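Local coordinates for protein esterase (Xanthomonas oryzae pv. oryzae, PDB 3H2J) that is an alpha/beta-hydrolase esterase that probably cleaves carboxylic ester bonds, perhaps including those of triacylglycerols, at residues Glu227-Ile232 / Ser373-Met378; Gly231-Ser236 / Asp282-Ile287. All coordinates share one frame; numbering follows the deposited sequence.

Interaction 1 (Glu227-Ile232 / Ser373-Met378)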
ATOM      1  N   GLU A 227       0.245  -8.553 -20.349  1.00 21.82           N
ATOM      2  CA  GLU A 227       0.881  -7.257 -20.569  1.00 22.02           C
ATOM      3  C   GLU A 227       0.872  -6.402 -19.299  1.00 20.24           C
ATOM      4  O   GLU A 227      -0.159  -6.264 -18.641  1.00 17.72           O
ATOM      5  CB  GLU A 227       0.167  -6.495 -21.690  1.00 23.66           C
ATOM      6  CG  GLU A 227       0.619  -5.045 -21.833  1.00 26.45           C
ATOM      7  CD  GLU A 227      -0.244  -4.253 -22.801  1.00 28.64           C
ATOM      8  OE1 GLU A 227      -0.179  -4.527 -24.016  1.00 28.09           O
ATOM      9  OE2 GLU A 227      -0.991  -3.358 -22.344  1.00 28.26           O
ATOM     10  N   ASN A 228       2.025  -5.833 -18.957  1.00 19.53           N
ATOM     11  CA  ASN A 228       2.112  -4.982 -17.780  1.00 20.34           C
ATOM     12  C   ASN A 228       1.786  -3.561 -18.219  1.00 20.39           C
ATOM     13  O   ASN A 228       2.642  -2.673 -18.222  1.00 20.82           O
ATOM     14  CB  ASN A 228       3.508  -5.039 -17.171  1.00 21.41           C
ATOM     15  CG  ASN A 228       3.606  -4.231 -15.900  1.00 21.05           C
ATOM     16  OD1 ASN A 228       2.712  -4.277 -15.058  1.00 20.31           O
ATOM     17  ND2 ASN A 228       4.694  -3.488 -15.749  1.00 24.99           N
ATOM     18  N   THR A 229       0.524  -3.377 -18.582  1.00 20.39           N
ATOM     19  CA  THR A 229      -0.014  -2.115 -19.078  1.00 20.62           C
ATOM     20  C   THR A 229       0.369  -0.831 -18.336  1.00 19.33           C
ATOM     21  O   THR A 229       0.660   0.186 -18.970  1.00 18.48           O
ATOM     22  CB  THR A 229      -1.554  -2.205 -19.142  1.00 20.48           C
ATOM     23  OG1 THR A 229      -1.925  -3.381 -19.871  1.00 22.76           O
ATOM     24  CG2 THR A 229      -2.143  -0.978 -19.826  1.00 23.15           C
ATOM     25  N   PHE A 230       0.368  -0.876 -17.006  1.00 17.31           N
ATOM     26  CA  PHE A 230       0.675   0.305 -16.198  1.00 17.91           C
ATOM     27  C   PHE A 230       2.148   0.442 -15.826  1.00 16.07           C
ATOM     28  O   PHE A 230       2.512   1.335 -15.064  1.00 17.09           O
ATOM     29  CB  PHE A 230      -0.161   0.285 -14.911  1.00 18.48           C
ATOM     30  CG  PHE A 230      -1.621  -0.016 -15.131  1.00 19.60           C
ATOM     31  CD1 PHE A 230      -2.398   0.789 -15.960  1.00 21.55           C
ATOM     32  CD2 PHE A 230      -2.220  -1.105 -14.504  1.00 21.13           C
ATOM     33  CE1 PHE A 230      -3.757   0.510 -16.161  1.00 23.35           C
ATOM     34  CE2 PHE A 230      -3.577  -1.393 -14.698  1.00 21.69           C
ATOM     35  CZ  PHE A 230      -4.343  -0.584 -15.527  1.00 23.59           C
ATOM     36  N   GLY A 231       2.985  -0.428 -16.382  1.00 14.96           N
ATOM     37  CA  GLY A 231       4.411  -0.431 -16.078  1.00 17.38           C
ATOM     38  C   GLY A 231       5.255   0.818 -16.291  1.00 16.99           C
ATOM     39  O   GLY A 231       6.175   1.069 -15.514  1.00 18.13           O
ATOM     40  N   ILE A 232       4.979   1.589 -17.340  1.00 17.43           N
ATOM     41  CA  ILE A 232       5.754   2.803 -17.596  1.00 18.53           C
ATOM     42  C   ILE A 232       5.581   3.784 -16.437  1.00 17.90           C
ATOM     43  O   ILE A 232       6.545   4.401 -15.977  1.00 16.61           O
ATOM     44  CB  ILE A 232       5.302   3.511 -18.903  1.00 18.77           C
ATOM     45  CG1 ILE A 232       5.481   2.578 -20.104  1.00 20.43           C
ATOM     46  CG2 ILE A 232       6.101   4.798 -19.101  1.00 18.58           C
ATOM     47  CD1 ILE A 232       6.919   2.174 -20.382  1.00 21.04           C
ATOM     48  N   SER A 373      -5.157 -10.233 -17.095  1.00 20.60           N
ATOM     49  CA  SER A 373      -5.115  -8.832 -17.486  1.00 19.73           C
ATOM     50  C   SER A 373      -4.491  -7.959 -16.408  1.00 20.41           C
ATOM     51  O   SER A 373      -4.499  -8.308 -15.225  1.00 20.47           O
ATOM     52  CB  SER A 373      -6.537  -8.337 -17.776  1.00 19.69           C
ATOM     53  OG  SER A 373      -6.577  -6.926 -17.887  1.00 20.26           O
ATOM     54  N   ALA A 374      -3.943  -6.824 -16.827  1.00 20.22           N
ATOM     55  CA  ALA A 374      -3.345  -5.882 -15.896  1.00 19.76           C
ATOM     56  C   ALA A 374      -4.470  -5.306 -15.045  1.00 19.83           C
ATOM     57  O   ALA A 374      -4.278  -4.981 -13.870  1.00 16.60           O
ATOM     58  CB  ALA A 374      -2.650  -4.763 -16.658  1.00 21.12           C
ATOM     59  N   PHE A 375      -5.647  -5.194 -15.654  1.00 18.12           N
ATOM     60  CA  PHE A 375      -6.814  -4.641 -14.981  1.00 18.60           C
ATOM     61  C   PHE A 375      -7.414  -5.541 -13.905  1.00 17.41           C
ATOM     62  O   PHE A 375      -8.185  -5.074 -13.068  1.00 18.36           O
ATOM     63  CB  PHE A 375      -7.884  -4.263 -16.013  1.00 19.55           C
ATOM     64  CG  PHE A 375      -7.493  -3.103 -16.891  1.00 19.32           C
ATOM     65  CD1 PHE A 375      -6.572  -3.273 -17.921  1.00 20.36           C
ATOM     66  CD2 PHE A 375      -8.011  -1.830 -16.656  1.00 19.69           C
ATOM     67  CE1 PHE A 375      -6.169  -2.189 -18.709  1.00 19.85           C
ATOM     68  CE2 PHE A 375      -7.615  -0.740 -17.437  1.00 20.22           C
ATOM     69  CZ  PHE A 375      -6.689  -0.922 -18.466  1.00 21.34           C
ATOM     70  N   ALA A 376      -7.065  -6.823 -13.915  1.00 17.58           N
ATOM     71  CA  ALA A 376      -7.584  -7.734 -12.896  1.00 16.69           C
ATOM     72  C   ALA A 376      -7.050  -7.281 -11.537  1.00 16.58           C
ATOM     73  O   ALA A 376      -7.614  -7.597 -10.495  1.00 16.81           O
ATOM     74  CB  ALA A 376      -7.140  -9.167 -13.189  1.00 17.50           C
ATOM     75  N   HIS A 377      -5.951  -6.533 -11.566  1.00 16.62           N
ATOM     76  CA  HIS A 377      -5.330  -6.015 -10.353  1.00 17.32           C
ATOM     77  C   HIS A 377      -6.352  -5.261  -9.508  1.00 18.93           C
ATOM     78  O   HIS A 377      -6.527  -5.549  -8.329  1.00 16.48           O
ATOM     79  CB  HIS A 377      -4.177  -5.075 -10.726  1.00 17.32           C
ATOM     80  CG  HIS A 377      -3.336  -4.642  -9.563  1.00 18.07           C
ATOM     81  ND1 HIS A 377      -2.683  -5.537  -8.741  1.00 16.04           N
ATOM     82  CD2 HIS A 377      -2.994  -3.408  -9.121  1.00 19.36           C
ATOM     83  CE1 HIS A 377      -1.973  -4.872  -7.846  1.00 17.79           C
ATOM     84  NE2 HIS A 377      -2.143  -3.580  -8.054  1.00 16.84           N
ATOM     85  N   MET A 378      -7.034  -4.298 -10.122  1.00 19.84           N
ATOM     86  CA  MET A 378      -8.017  -3.496  -9.403  1.00 25.29           C
ATOM     87  C   MET A 378      -9.193  -4.288  -8.833  1.00 27.41           C
ATOM     88  O   MET A 378      -9.787  -3.888  -7.833  1.00 29.65           O
ATOM     89  CB  MET A 378      -8.534  -2.367 -10.300  1.00 23.27           C
ATOM     90  CG  MET A 378      -7.491  -1.293 -10.598  1.00 27.17           C
ATOM     91  SD  MET A 378      -6.319  -1.731 -11.903  1.00 27.93           S
ATOM     92  CE  MET A 378      -7.212  -1.124 -13.319  1.00 27.24           C
TER
HETATM   93  O   HOH W   1      -3.359  -5.841 -19.584  1.00 30.87           O

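Interaction 2 (Gly231-Ser236 / Asp282-Ile287)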
ATOM      1  N   GLY A 231       2.985  -0.428 -16.382  1.00 14.96           N
ATOM      2  CA  GLY A 231       4.411  -0.431 -16.078  1.00 17.38           C
ATOM      3  C   GLY A 231       5.255   0.818 -16.291  1.00 16.99           C
ATOM      4  O   GLY A 231       6.175   1.069 -15.514  1.00 18.13           O
ATOM      5  N   ILE A 232       4.979   1.589 -17.340  1.00 17.43           N
ATOM      6  CA  ILE A 232       5.754   2.803 -17.596  1.00 18.53           C
ATOM      7  C   ILE A 232       5.581   3.784 -16.437  1.00 17.90           C
ATOM      8  O   ILE A 232       6.545   4.401 -15.977  1.00 16.61           O
ATOM      9  CB  ILE A 232       5.302   3.511 -18.903  1.00 18.77           C
ATOM     10  CG1 ILE A 232       5.481   2.578 -20.104  1.00 20.43           C
ATOM     11  CG2 ILE A 232       6.101   4.798 -19.101  1.00 18.58           C
ATOM     12  CD1 ILE A 232       6.919   2.174 -20.382  1.00 21.04           C
ATOM     13  N   LEU A 233       4.343   3.918 -15.973  1.00 17.99           N
ATOM     14  CA  LEU A 233       4.006   4.818 -14.874  1.00 18.16           C
ATOM     15  C   LEU A 233       4.537   4.340 -13.525  1.00 18.06           C
ATOM     16  O   LEU A 233       5.171   5.104 -12.797  1.00 18.62           O
ATOM     17  CB  LEU A 233       2.484   4.983 -14.776  1.00 20.12           C
ATOM     18  CG  LEU A 233       1.748   5.690 -15.920  1.00 23.18           C
ATOM     19  CD1 LEU A 233       2.097   7.166 -15.945  1.00 24.62           C
ATOM     20  CD2 LEU A 233       2.112   5.036 -17.226  1.00 26.64           C
ATOM     21  N   LEU A 234       4.264   3.084 -13.190  1.00 16.44           N
ATOM     22  CA  LEU A 234       4.703   2.517 -11.918  1.00 17.10           C
ATOM     23  C   LEU A 234       6.222   2.376 -11.862  1.00 16.57           C
ATOM     24  O   LEU A 234       6.845   2.672 -10.838  1.00 15.37           O
ATOM     25  CB  LEU A 234       4.035   1.150 -11.693  1.00 18.60           C
ATOM     26  CG  LEU A 234       2.499   1.123 -11.665  1.00 20.22           C
ATOM     27  CD1 LEU A 234       2.004  -0.318 -11.568  1.00 19.82           C
ATOM     28  CD2 LEU A 234       1.986   1.943 -10.488  1.00 20.72           C
ATOM     29  N   GLY A 235       6.814   1.924 -12.966  1.00 16.16           N
ATOM     30  CA  GLY A 235       8.255   1.755 -13.027  1.00 14.37           C
ATOM     31  C   GLY A 235       8.974   3.086 -12.913  1.00 15.63           C
ATOM     32  O   GLY A 235      10.018   3.187 -12.272  1.00 16.52           O
ATOM     33  N   SER A 236       8.414   4.112 -13.543  1.00 13.59           N
ATOM     34  CA  SER A 236       8.999   5.445 -13.508  1.00 15.90           C
ATOM     35  C   SER A 236       8.907   6.028 -12.110  1.00 14.31           C
ATOM     36  O   SER A 236       9.840   6.674 -11.642  1.00 14.92           O
ATOM     37  CB  SER A 236       8.283   6.366 -14.493  1.00 17.06           C
ATOM     38  OG  SER A 236       8.570   5.986 -15.825  1.00 18.82           O
ATOM     39  N   ASP A 282      -2.027   9.884 -21.531  1.00 25.92           N
ATOM     40  CA  ASP A 282      -0.717   9.509 -22.053  1.00 28.76           C
ATOM     41  C   ASP A 282       0.376  10.524 -21.759  1.00 27.79           C
ATOM     42  O   ASP A 282       1.164  10.860 -22.645  1.00 27.38           O
ATOM     43  CB  ASP A 282      -0.770   9.287 -23.566  1.00 31.52           C
ATOM     44  CG  ASP A 282      -1.204   7.888 -23.935  1.00 33.29           C
ATOM     45  OD1 ASP A 282      -1.087   7.530 -25.126  1.00 35.22           O
ATOM     46  OD2 ASP A 282      -1.663   7.147 -23.039  1.00 36.08           O
ATOM     47  N   THR A 283       0.428  11.022 -20.529  1.00 26.81           N
ATOM     48  CA  THR A 283       1.473  11.972 -20.177  1.00 27.47           C
ATOM     49  C   THR A 283       2.789  11.246 -20.415  1.00 25.54           C
ATOM     50  O   THR A 283       3.790  11.862 -20.761  1.00 24.18           O
ATOM     51  CB  THR A 283       1.375  12.399 -18.717  1.00 29.16           C
ATOM     52  OG1 THR A 283       1.562  11.254 -17.875  1.00 33.23           O
ATOM     53  CG2 THR A 283       0.008  13.016 -18.444  1.00 27.43           C
ATOM     54  N   LEU A 284       2.768   9.928 -20.218  1.00 24.24           N
ATOM     55  CA  LEU A 284       3.926   9.069 -20.460  1.00 24.75           C
ATOM     56  C   LEU A 284       3.434   8.054 -21.494  1.00 25.07           C
ATOM     57  O   LEU A 284       2.248   7.737 -21.528  1.00 26.53           O
ATOM     58  CB  LEU A 284       4.364   8.348 -19.180  1.00 26.03           C
ATOM     59  CG  LEU A 284       4.835   9.189 -17.987  1.00 26.97           C
ATOM     60  CD1 LEU A 284       5.380   8.253 -16.913  1.00 25.69           C
ATOM     61  CD2 LEU A 284       5.912  10.177 -18.418  1.00 25.83           C
ATOM     62  N   PRO A 285       4.334   7.527 -22.343  1.00 24.52           N
ATOM     63  CA  PRO A 285       3.959   6.554 -23.377  1.00 25.19           C
ATOM     64  C   PRO A 285       3.427   5.202 -22.897  1.00 24.16           C
ATOM     65  O   PRO A 285       3.636   4.808 -21.748  1.00 23.43           O
ATOM     66  CB  PRO A 285       5.246   6.412 -24.189  1.00 25.13           C
ATOM     67  CG  PRO A 285       6.295   6.567 -23.159  1.00 25.39           C
ATOM     68  CD  PRO A 285       5.793   7.736 -22.335  1.00 24.42           C
ATOM     69  N   SER A 286       2.746   4.500 -23.798  1.00 25.22           N
ATOM     70  CA  SER A 286       2.180   3.185 -23.502  1.00 25.54           C
ATOM     71  C   SER A 286       3.290   2.142 -23.377  1.00 24.62           C
ATOM     72  O   SER A 286       4.411   2.349 -23.861  1.00 23.34           O
ATOM     73  CB  SER A 286       1.176   2.779 -24.590  1.00 27.42           C
ATOM     74  OG  SER A 286       1.772   2.763 -25.877  1.00 30.44           O
ATOM     75  N   ILE A 287       2.970   1.019 -22.735  1.00 23.62           N
ATOM     76  CA  ILE A 287       3.940  -0.049 -22.498  1.00 23.76           C
ATOM     77  C   ILE A 287       4.609  -0.605 -23.755  1.00 24.60           C
ATOM     78  O   ILE A 287       5.735  -1.104 -23.703  1.00 23.15           O
ATOM     79  CB  ILE A 287       3.288  -1.219 -21.708  1.00 23.58           C
ATOM     80  CG1 ILE A 287       4.370  -2.069 -21.044  1.00 23.98           C
ATOM     81  CG2 ILE A 287       2.436  -2.083 -22.638  1.00 23.55           C
ATOM     82  CD1 ILE A 287       5.142  -1.346 -19.958  1.00 25.77           C
TER

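Interaction 1 (Glu227-Ile232 / Ser373-Met378)
F230 drives the corner of its ring into a face of F375: atom CZ stands 3.7 Å above the F375 plane, over its centre. With the planes at 64°, the pair is an edge-to-face (T-shaped) stack. The M378 and F230 side chains approach each other from opposite directions. The M378 chain folds back at both outer torsions (chi2 80°, chi3 89°), which brings CE to 3.7 Å from F230 CZ and leaves SD in an oblique Met-aromatic contact with the ring. At the F230 edge, near the ring plane, A374 O lies 3.7 Å from CE2.

The methyl of A374 fits against the turn before F230, with its CB 3.5 Å from E227 O and 3.6 Å from T229 OG1. That hydroxyl donates to E227 OE2 at 2.6 Å, on the anti side of the carboxylate, and accepts from a water 2.9 Å from OG1. The water in turn accepts from A374 N, bridging segments that share no direct hydrogen bond. S373 OG, in plane at the edge of the F375 ring, accepts a capping bond from F375 N.

H377, bonded to S176 and D336, is consistent with the histidine of a Ser-His-Asp triad. F230 also pairs edge-to-face with F279 of helix 275-281. The contact itself joins the start of helix 231-246 to the loop leading into helix 376-396, which follows the outermost strand, 359-363, in the chain.

Interaction 2 (Gly231-Ser236 / Asp282-Ile287)
I232 O takes two bonds from S236, one turn further along the helix, while the side chains of both residues face the loop 282-287. The hydroxyl S236 OG donates to I232 O at 2.6 Å, almost along the C=O axis (161°), and S236 N adds the regular helical bond at 3.1 Å to the same I232 O. Y293 OH also bonds to S236 OG, so this buried hydroxyl has two hydrogen-bond partners, close to the apolar L284 CD1.

I232 carries most of the contact. Its CG1 lies anti to the carbonyl carbon (chi1 -60°) and comes within 3.3 Å of P285 O, a close approach of an aliphatic carbon to a carbonyl oxygen. The other branch, CG2, rests 4.0 Å from L284 CB. The loop thus bends round one isoleucine, with L284 and I287 touching different branches.

The loop itself starts from a Schellman motif: D282, with positive phi, ends helix 275-281, and the chain then runs in extended form through L284, P285 and S286 alongside helix 231-246. L284 directs its CD1 to L233 CD1, 3.6 Å away, and L268 of helix 261-268 also packs on it. At the other end, I287 extends CG1 anti to its backbone N (chi1 -160°), carrying CD1 to 3.9 Å from I232 CG1 and 4.1 Å from the bare CA of G231. P285 also touches Y293 and W261 of helix 261-268, while S286 points its CB away from the helix, its hydroxyl bonded to D288 and K289.

Overall arrangement
Interactions 1 and 2 have centres about 11 Å apart and share G231 and I232, at the start of helix 231-246. Along the chain this common stretch comes first, then loop 282-287, and last 373-378. The two meet directly where I287 packs against E227, N228 and T229. The run from helix 211-217 to helix 309-316, between the neighbouring parallel strands 198-205 and 328-332, contains no strand, and much of it is consistent with the cap of an alpha/beta hydrolase. Interaction 2 is internal to that run, whereas interaction 1 ties it to the segment bearing the probable catalytic histidine, so one helix start links the interior of the probable cap to the loop before that histidine.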